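Local coordinates for protein proline iminopeptidase (Streptomyces halstedii, PDB 3WMR) that is an amidohydrolase with a hydrophobic tunnel for polyketide substrates and probably releases N-terminal proline from peptides, at residues A[32-37]-A[77-82]; A[59-64]-A[214-219]. One frame throughout, in Å; residues are numbered along the deposited sequence.

Interactions 1 and 2 lie with centres about 13 Å apart and meet directly through the loop 59-64. That loop rests on one face of the strand pair 32-37 and 77-82: Asp80 OD1 and His60 ND1 stand 2.9 Å apart in a probable hydrogen bond, and Trp35 CZ3 packs at 3.4 Å against His60 CE1. Further along, His78 NE2 probably bonds to Leu63 O at 2.9 Å. From the sheet the path continues through the loop to helix 211-222. Interaction 2 is the one beside the predicted catalytic residues, the side chains of Tyr62 and Ser126 being about 5 Å apart; interaction 1 lies away from them.

Interaction 1. Residues A[32-37]-A[77-82]; sequences YRTWYR and VHYDQL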
ATOM      1  N   TYR A  32      -4.367 -21.474   6.591  1.00 51.33           N
ATOM      2  CA  TYR A  32      -4.345 -20.276   7.451  1.00 48.85           C
ATOM      3  C   TYR A  32      -5.628 -19.467   7.316  1.00 47.13           C
ATOM      4  O   TYR A  32      -6.526 -19.859   6.577  1.00 47.59           O
ATOM      5  CB  TYR A  32      -3.125 -19.405   7.112  1.00 47.60           C
ATOM      6  CG  TYR A  32      -1.845 -20.196   6.923  1.00 48.17           C
ATOM      7  CD1 TYR A  32      -1.171 -20.740   8.017  1.00 48.32           C
ATOM      8  CD2 TYR A  32      -1.311 -20.401   5.653  1.00 47.80           C
ATOM      9  CE1 TYR A  32      -0.008 -21.468   7.851  1.00 49.17           C
ATOM     10  CE2 TYR A  32      -0.139 -21.121   5.478  1.00 48.84           C
ATOM     11  CZ  TYR A  32       0.506 -21.652   6.577  1.00 50.17           C
ATOM     12  OH  TYR A  32       1.672 -22.376   6.400  1.00 53.39           O
ATOM     13  N   ARG A  33      -5.703 -18.346   8.036  1.00 45.47           N
ATOM     14  CA  ARG A  33      -6.865 -17.453   8.026  1.00 44.38           C
ATOM     15  C   ARG A  33      -6.486 -16.053   7.519  1.00 42.17           C
ATOM     16  O   ARG A  33      -5.420 -15.533   7.865  1.00 41.27           O
ATOM     17  CB  ARG A  33      -7.434 -17.310   9.439  1.00 45.56           C
ATOM     18  CG  ARG A  33      -7.679 -18.615  10.189  1.00 47.67           C
ATOM     19  CD  ARG A  33      -8.791 -19.451   9.577  1.00 49.07           C
ATOM     20  NE  ARG A  33     -10.059 -18.725   9.538  1.00 50.24           N
ATOM     21  CZ  ARG A  33     -11.191 -19.210   9.040  1.00 50.32           C
ATOM     22  NH1 ARG A  33     -11.236 -20.443   8.548  1.00 52.37           N
ATOM     23  NH2 ARG A  33     -12.285 -18.459   9.035  1.00 49.52           N
ATOM     24  N   THR A  34      -7.371 -15.445   6.726  1.00 40.34           N
ATOM     25  CA  THR A  34      -7.227 -14.051   6.286  1.00 38.89           C
ATOM     26  C   THR A  34      -8.348 -13.225   6.892  1.00 38.44           C
ATOM     27  O   THR A  34      -9.516 -13.540   6.685  1.00 40.54           O
ATOM     28  CB  THR A  34      -7.323 -13.922   4.751  1.00 37.40           C
ATOM     29  OG1 THR A  34      -6.274 -14.671   4.135  1.00 37.36           O
ATOM     30  CG2 THR A  34      -7.226 -12.461   4.308  1.00 36.26           C
ATOM     31  N   TRP A  35      -7.996 -12.159   7.606  1.00 37.25           N
ATOM     32  CA  TRP A  35      -8.971 -11.286   8.263  1.00 35.90           C
ATOM     33  C   TRP A  35      -9.426 -10.154   7.354  1.00 36.25           C
ATOM     34  O   TRP A  35      -8.607  -9.519   6.678  1.00 34.96           O
ATOM     35  CB  TRP A  35      -8.380 -10.677   9.534  1.00 36.65           C
ATOM     36  CG  TRP A  35      -9.372  -9.880  10.337  1.00 36.98           C
ATOM     37  CD1 TRP A  35     -10.179 -10.347  11.352  1.00 38.19           C
ATOM     38  CD2 TRP A  35      -9.678  -8.486  10.193  1.00 36.09           C
ATOM     39  NE1 TRP A  35     -10.970  -9.327  11.834  1.00 37.77           N
ATOM     40  CE2 TRP A  35     -10.675  -8.174  11.149  1.00 37.11           C
ATOM     41  CE3 TRP A  35      -9.207  -7.469   9.351  1.00 35.20           C
ATOM     42  CZ2 TRP A  35     -11.212  -6.887  11.279  1.00 36.89           C
ATOM     43  CZ3 TRP A  35      -9.736  -6.196   9.483  1.00 34.66           C
ATOM     44  CH2 TRP A  35     -10.738  -5.915  10.441  1.00 35.93           C
ATOM     45  N   TYR A  36     -10.730  -9.874   7.386  1.00 36.25           N
ATOM     46  CA  TYR A  36     -11.350  -8.855   6.529  1.00 36.51           C
ATOM     47  C   TYR A  36     -12.420  -8.060   7.270  1.00 36.69           C
ATOM     48  O   TYR A  36     -12.859  -8.418   8.364  1.00 38.60           O
ATOM     49  CB  TYR A  36     -11.996  -9.516   5.302  1.00 35.64           C
ATOM     50  CG  TYR A  36     -13.293 -10.219   5.654  1.00 37.35           C
ATOM     51  CD1 TYR A  36     -13.286 -11.530   6.120  1.00 38.66           C
ATOM     52  CD2 TYR A  36     -14.518  -9.558   5.568  1.00 37.12           C
ATOM     53  CE1 TYR A  36     -14.460 -12.174   6.478  1.00 39.68           C
ATOM     54  CE2 TYR A  36     -15.698 -10.192   5.924  1.00 38.07           C
ATOM     55  CZ  TYR A  36     -15.658 -11.501   6.378  1.00 39.27           C
ATOM     56  OH  TYR A  36     -16.809 -12.153   6.726  1.00 40.01           O
ATOM     57  N   ARG A  37     -12.876  -7.005   6.617  1.00 38.02           N
ATOM     58  CA  ARG A  37     -13.966  -6.175   7.116  1.00 38.07           C
ATOM     59  C   ARG A  37     -14.653  -5.485   5.921  1.00 36.60           C
ATOM     60  O   ARG A  37     -13.974  -4.939   5.039  1.00 35.55           O
ATOM     61  CB  ARG A  37     -13.381  -5.163   8.112  1.00 40.74           C
ATOM     62  CG  ARG A  37     -14.000  -3.782   8.100  1.00 42.21           C
ATOM     63  CD  ARG A  37     -12.958  -2.688   8.230  1.00 42.42           C
ATOM     64  NE  ARG A  37     -13.120  -1.932   9.463  1.00 45.47           N
ATOM     65  CZ  ARG A  37     -13.982  -0.934   9.652  1.00 45.25           C
ATOM     66  NH1 ARG A  37     -14.805  -0.527   8.696  1.00 44.95           N
ATOM     67  NH2 ARG A  37     -14.013  -0.330  10.828  1.00 47.69           N
ATOM     68  N   VAL A  77     -13.933  -2.862   1.159  1.00 26.77           N
ATOM     69  CA  VAL A  77     -13.373  -4.045   1.789  1.00 26.68           C
ATOM     70  C   VAL A  77     -11.945  -3.777   2.245  1.00 27.26           C
ATOM     71  O   VAL A  77     -11.031  -3.626   1.408  1.00 25.10           O
ATOM     72  CB  VAL A  77     -13.393  -5.264   0.844  1.00 27.35           C
ATOM     73  CG1 VAL A  77     -12.806  -6.491   1.534  1.00 28.11           C
ATOM     74  CG2 VAL A  77     -14.818  -5.541   0.359  1.00 27.35           C
ATOM     75  N   HIS A  78     -11.766  -3.664   3.571  1.00 26.33           N
ATOM     76  CA  HIS A  78     -10.432  -3.647   4.178  1.00 26.95           C
ATOM     77  C   HIS A  78     -10.044  -5.070   4.524  1.00 27.06           C
ATOM     78  O   HIS A  78     -10.903  -5.861   4.905  1.00 27.64           O
ATOM     79  CB  HIS A  78     -10.386  -2.826   5.468  1.00 27.35           C
ATOM     80  CG  HIS A  78     -10.466  -1.350   5.260  1.00 26.89           C
ATOM     81  ND1 HIS A  78     -11.656  -0.695   5.031  1.00 26.79           N
ATOM     82  CD2 HIS A  78      -9.512  -0.392   5.292  1.00 26.69           C
ATOM     83  CE1 HIS A  78     -11.429   0.599   4.907  1.00 26.24           C
ATOM     84  NE2 HIS A  78     -10.136   0.809   5.061  1.00 25.55           N
ATOM     85  N   TYR A  79      -8.764  -5.402   4.384  1.00 26.95           N
ATOM     86  CA  TYR A  79      -8.259  -6.669   4.916  1.00 28.06           C
ATOM     87  C   TYR A  79      -6.777  -6.643   5.304  1.00 28.23           C
ATOM     88  O   TYR A  79      -6.006  -5.831   4.811  1.00 27.55           O
ATOM     89  CB  TYR A  79      -8.568  -7.829   3.962  1.00 28.04           C
ATOM     90  CG  TYR A  79      -7.592  -8.071   2.821  1.00 27.49           C
ATOM     91  CD1 TYR A  79      -7.710  -7.383   1.612  1.00 27.03           C
ATOM     92  CD2 TYR A  79      -6.590  -9.047   2.920  1.00 27.33           C
ATOM     93  CE1 TYR A  79      -6.845  -7.634   0.552  1.00 25.71           C
ATOM     94  CE2 TYR A  79      -5.719  -9.299   1.863  1.00 27.06           C
ATOM     95  CZ  TYR A  79      -5.849  -8.588   0.679  1.00 26.71           C
ATOM     96  OH  TYR A  79      -4.990  -8.824  -0.387  1.00 25.77           O
ATOM     97  N   ASP A  80      -6.409  -7.540   6.215  1.00 29.20           N
ATOM     98  CA  ASP A  80      -5.027  -7.707   6.643  1.00 29.60           C
ATOM     99  C   ASP A  80      -4.451  -8.877   5.901  1.00 29.54           C
ATOM    100  O   ASP A  80      -4.971  -9.981   5.973  1.00 31.35           O
ATOM    101  CB  ASP A  80      -4.931  -8.014   8.131  1.00 29.98           C
ATOM    102  CG  ASP A  80      -5.269  -6.832   8.997  1.00 29.93           C
ATOM    103  OD1 ASP A  80      -5.208  -5.675   8.526  1.00 29.58           O
ATOM    104  OD2 ASP A  80      -5.593  -7.083  10.162  1.00 30.27           O
ATOM    105  N   GLN A  81      -3.375  -8.627   5.179  1.00 29.36           N
ATOM    106  CA  GLN A  81      -2.642  -9.672   4.487  1.00 30.00           C
ATOM    107  C   GLN A  81      -2.008 -10.676   5.460  1.00 31.03           C
ATOM    108  O   GLN A  81      -1.778 -10.377   6.630  1.00 31.57           O
ATOM    109  CB  GLN A  81      -1.607  -9.031   3.557  1.00 28.68           C
ATOM    110  CG  GLN A  81      -2.284  -8.273   2.422  1.00 27.61           C
ATOM    111  CD  GLN A  81      -1.408  -7.225   1.767  1.00 25.96           C
ATOM    112  OE1 GLN A  81      -0.225  -7.453   1.511  1.00 24.16           O
ATOM    113  NE2 GLN A  81      -2.009  -6.081   1.440  1.00 25.41           N
ATOM    114  N   LEU A  82      -1.745 -11.877   4.967  1.00 33.68           N
ATOM    115  CA  LEU A  82      -1.230 -12.953   5.817  1.00 35.04           C
ATOM    116  C   LEU A  82       0.081 -12.540   6.450  1.00 34.49           C
ATOM    117  O   LEU A  82       0.951 -12.008   5.774  1.00 33.58           O
ATOM    118  CB  LEU A  82      -1.009 -14.226   5.008  1.00 36.49           C
ATOM    119  CG  LEU A  82      -0.572 -15.470   5.794  1.00 38.61           C
ATOM    120  CD1 LEU A  82      -1.716 -15.979   6.663  1.00 40.19           C
ATOM    121  CD2 LEU A  82      -0.088 -16.565   4.854  1.00 39.41           C
TER
HETATM  122  O   HOH W   1     -14.192  -1.962   5.391  1.00 26.52           O
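In both Tyr36 (chi1 75°) and Tyr79 (chi1 85°) CG sits between the backbone N and the carbonyl carbon, which carries the far end of each side chain away from the other strand and leaves the pair meeting through its CB atoms, 4.0 Å apart. The Tyr79 ring then slants past Thr34, whose methyl CG2 comes within 3.7 Å of CD2, while Thr34 OG1 turns to Glu106. Tyr36 and Tyr79 form a non-hydrogen-bonded antiparallel pair. Arg37 and His78 beside them are a hydrogen-bonded pair: Arg37 N gives to His78 O at 2.9 Å, and His78 N returns a bond of 2.9 Å to Arg37 O. Asp80 N also donates to Trp35 O. On the face opposite the tyrosines, Arg37 and His78 run side by side in the same direction, CD of Arg37 3.8 Å from CB of His78. A water lies in the plane of the imidazole, 2.9 Å from His78 ND1, and donates to Arg37 O, tying side chain to backbone across the strands, while His78 NE2 turns to Leu63 O. The indole of Trp35 passes Asp80 with CE3 3.7 Å from OD2, ring and carboxylate planes 28° apart; OD2 is bonded to Gly86 N. Beyond the pairing, Leu82 CD1 reaches back to Tyr32 CB at 3.7 Å. Tyr79 packs on Leu107 and Leu110 of helix 100-113. The antiparallel strand 32-39, placed between strands 23-29 and 76-80 at one end of an otherwise largely parallel sheet, is characteristic of the alpha/beta hydrolase fold.

Interaction 2. Residues A[59-64]-A[214-219]; sequences THDYLL and AATFME
The loop following strand 49-52, which in this family leads from the HGGPG motif, meets the cap of the alpha/beta hydrolase fold, the helical region inserted between strands 143-149 and 258-263, chiefly at one hydroxyl, Thr216 OG1. Tyr62 N donates to it at 3.0 Å with an N-H...O angle of 152°. Thr59 OG1 lies 2.7 Å from the same Thr216 OG1, whose proton may go there or, more weakly, to Thr59 O. Set between the backbone N and the carbonyl carbon (chi1 64°), Thr59 OG1 gives its own proton to Asp61 OD2 at 2.7 Å, on the anti side of the carboxylate and 23° out of its plane. Thr216 OG1 also lies at the edge of the Tyr62 ring, 3.5 Å from CD1. Methyl and methylene groups close the flanks: Thr59 CG2 against Glu219 CB at 3.6 Å, and Asp61 CB against Ala215 CB at 3.9 Å. A valine in place of Thr59 would probably leave Asp61 OD2 without this donor and Thr216 OG1 without its hydroxyl neighbour. Tyr62 OH bonds to Gln125 at the end of strand 120-125 and to Gly54 just after strand 49-52, while Thr216 holds the same residue's N from helix 211-222.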
ATOM      1  N   THR A  59      -0.793  -3.142   7.898  1.00 26.22           N
ATOM      2  CA  THR A  59      -2.150  -3.579   8.160  1.00 25.42           C
ATOM      3  C   THR A  59      -3.129  -2.606   7.520  1.00 24.61           C
ATOM      4  O   THR A  59      -2.737  -1.542   7.042  1.00 23.48           O
ATOM      5  CB  THR A  59      -2.438  -3.729   9.676  1.00 25.90           C
ATOM      6  OG1 THR A  59      -2.330  -2.451  10.338  1.00 25.66           O
ATOM      7  CG2 THR A  59      -1.492  -4.737  10.318  1.00 26.27           C
ATOM      8  N   HIS A  60      -4.400  -2.983   7.515  1.00 25.66           N
ATOM      9  CA  HIS A  60      -5.463  -2.168   6.914  1.00 26.87           C
ATOM     10  C   HIS A  60      -5.739  -0.878   7.670  1.00 27.03           C
ATOM     11  O   HIS A  60      -6.382   0.028   7.136  1.00 25.84           O
ATOM     12  CB  HIS A  60      -6.784  -2.938   6.900  1.00 27.86           C
ATOM     13  CG  HIS A  60      -7.512  -2.901   8.215  1.00 29.25           C
ATOM     14  ND1 HIS A  60      -7.182  -3.720   9.275  1.00 30.32           N
ATOM     15  CD2 HIS A  60      -8.529  -2.119   8.649  1.00 30.23           C
ATOM     16  CE1 HIS A  60      -7.967  -3.446  10.303  1.00 31.57           C
ATOM     17  NE2 HIS A  60      -8.791  -2.475   9.949  1.00 31.78           N
ATOM     18  N   ASP A  61      -5.284  -0.812   8.919  1.00 28.12           N
ATOM     19  CA  ASP A  61      -5.760   0.205   9.880  1.00 28.93           C
ATOM     20  C   ASP A  61      -5.576   1.635   9.400  1.00 27.88           C
ATOM     21  O   ASP A  61      -6.496   2.438   9.487  1.00 29.48           O
ATOM     22  CB  ASP A  61      -5.064   0.037  11.244  1.00 30.85           C
ATOM     23  CG  ASP A  61      -5.363  -1.296  11.886  1.00 32.41           C
ATOM     24  OD1 ASP A  61      -6.191  -1.337  12.824  1.00 34.47           O
ATOM     25  OD2 ASP A  61      -4.768  -2.304  11.452  1.00 33.71           O
ATOM     26  N   TYR A  62      -4.390   1.955   8.894  1.00 27.36           N
ATOM     27  CA  TYR A  62      -4.103   3.307   8.365  1.00 27.44           C
ATOM     28  C   TYR A  62      -4.949   3.697   7.139  1.00 26.64           C
ATOM     29  O   TYR A  62      -4.962   4.860   6.748  1.00 26.90           O
ATOM     30  CB  TYR A  62      -2.603   3.469   8.055  1.00 27.19           C
ATOM     31  CG  TYR A  62      -2.166   2.876   6.711  1.00 26.63           C
ATOM     32  CD1 TYR A  62      -2.010   1.508   6.560  1.00 26.10           C
ATOM     33  CD2 TYR A  62      -1.894   3.694   5.607  1.00 26.03           C
ATOM     34  CE1 TYR A  62      -1.632   0.953   5.346  1.00 25.86           C
ATOM     35  CE2 TYR A  62      -1.494   3.138   4.376  1.00 26.30           C
ATOM     36  CZ  TYR A  62      -1.374   1.764   4.260  1.00 25.45           C
ATOM     37  OH  TYR A  62      -1.000   1.175   3.071  1.00 24.97           O
ATOM     38  N   LEU A  63      -5.642   2.730   6.531  1.00 26.56           N
ATOM     39  CA  LEU A  63      -6.531   3.005   5.398  1.00 26.60           C
ATOM     40  C   LEU A  63      -7.988   3.215   5.811  1.00 28.14           C
ATOM     41  O   LEU A  63      -8.850   3.351   4.938  1.00 28.70           O
ATOM     42  CB  LEU A  63      -6.449   1.870   4.359  1.00 25.64           C
ATOM     43  CG  LEU A  63      -5.116   1.724   3.631  1.00 25.19           C
ATOM     44  CD1 LEU A  63      -5.141   0.540   2.681  1.00 24.29           C
ATOM     45  CD2 LEU A  63      -4.760   2.986   2.864  1.00 25.71           C
ATOM     46  N   LEU A  64      -8.273   3.265   7.121  1.00 27.59           N
ATOM     47  CA  LEU A  64      -9.671   3.253   7.609  1.00 28.52           C
ATOM     48  C   LEU A  64     -10.468   4.497   7.216  1.00 26.95           C
ATOM     49  O   LEU A  64     -11.666   4.423   7.065  1.00 27.80           O
ATOM     50  CB  LEU A  64      -9.738   3.055   9.131  1.00 29.46           C
ATOM     51  CG  LEU A  64      -9.657   1.603   9.598  1.00 30.27           C
ATOM     52  CD1 LEU A  64      -9.451   1.539  11.115  1.00 31.16           C
ATOM     53  CD2 LEU A  64     -10.899   0.830   9.180  1.00 30.22           C
ATOM     54  N   ALA A 214      -0.712   5.514  13.375  1.00 31.18           N
ATOM     55  CA  ALA A 214      -0.048   4.932  14.533  1.00 32.10           C
ATOM     56  C   ALA A 214      -0.483   3.481  14.763  1.00 32.26           C
ATOM     57  O   ALA A 214       0.360   2.599  15.047  1.00 32.91           O
ATOM     58  CB  ALA A 214      -0.323   5.773  15.768  1.00 34.74           C
ATOM     59  N   ALA A 215      -1.782   3.219  14.605  1.00 31.31           N
ATOM     60  CA  ALA A 215      -2.292   1.869  14.785  1.00 31.47           C
ATOM     61  C   ALA A 215      -1.515   0.876  13.922  1.00 30.86           C
ATOM     62  O   ALA A 215      -1.024  -0.143  14.423  1.00 30.95           O
ATOM     63  CB  ALA A 215      -3.774   1.802  14.483  1.00 31.77           C
ATOM     64  N   THR A 216      -1.381   1.181  12.634  1.00 29.74           N
ATOM     65  CA  THR A 216      -0.654   0.284  11.728  1.00 28.95           C
ATOM     66  C   THR A 216       0.837   0.191  12.099  1.00 29.08           C
ATOM     67  O   THR A 216       1.413  -0.913  12.126  1.00 29.74           O
ATOM     68  CB  THR A 216      -0.860   0.688  10.248  1.00 28.06           C
ATOM     69  OG1 THR A 216      -2.103   0.147   9.778  1.00 27.89           O
ATOM     70  CG2 THR A 216       0.238   0.144   9.358  1.00 26.93           C
ATOM     71  N   PHE A 217       1.456   1.344  12.348  1.00 29.12           N
ATOM     72  CA  PHE A 217       2.856   1.429  12.778  1.00 30.06           C
ATOM     73  C   PHE A 217       3.178   0.484  13.953  1.00 30.32           C
ATOM     74  O   PHE A 217       4.210  -0.196  13.948  1.00 28.29           O
ATOM     75  CB  PHE A 217       3.207   2.878  13.137  1.00 32.02           C
ATOM     76  CG  PHE A 217       4.678   3.165  13.109  1.00 32.98           C
ATOM     77  CD1 PHE A 217       5.322   3.430  11.903  1.00 33.28           C
ATOM     78  CD2 PHE A 217       5.435   3.130  14.277  1.00 33.58           C
ATOM     79  CE1 PHE A 217       6.689   3.670  11.869  1.00 32.99           C
ATOM     80  CE2 PHE A 217       6.801   3.374  14.245  1.00 33.51           C
ATOM     81  CZ  PHE A 217       7.426   3.650  13.047  1.00 33.72           C
ATOM     82  N   MET A 218       2.279   0.418  14.942  1.00 31.69           N
ATOM     83  CA  MET A 218       2.462  -0.454  16.104  1.00 33.03           C
ATOM     84  C   MET A 218       2.181  -1.925  15.807  1.00 33.74           C
ATOM     85  O   MET A 218       2.735  -2.799  16.472  1.00 33.43           O
ATOM     86  CB  MET A 218       1.599   0.014  17.285  1.00 35.06           C
ATOM     87  CG  MET A 218       2.041   1.357  17.885  1.00 35.02           C
ATOM     88  SD  MET A 218       3.772   1.417  18.412  1.00 37.08           S
ATOM     89  CE  MET A 218       3.834   0.027  19.547  1.00 37.47           C
ATOM     90  N   GLU A 219       1.319  -2.211  14.829  1.00 33.23           N
ATOM     91  CA  GLU A 219       1.120  -3.596  14.393  1.00 33.38           C
ATOM     92  C   GLU A 219       2.397  -4.144  13.761  1.00 31.56           C
ATOM     93  O   GLU A 219       2.723  -5.331  13.911  1.00 31.32           O
ATOM     94  CB  GLU A 219      -0.045  -3.711  13.414  1.00 34.59           C
ATOM     95  CG  GLU A 219      -1.417  -3.467  14.025  1.00 36.81           C
ATOM     96  CD  GLU A 219      -1.988  -4.679  14.752  1.00 40.70           C
ATOM     97  OE1 GLU A 219      -1.647  -5.835  14.419  1.00 42.86           O
ATOM     98  OE2 GLU A 219      -2.806  -4.474  15.666  1.00 45.72           O
TER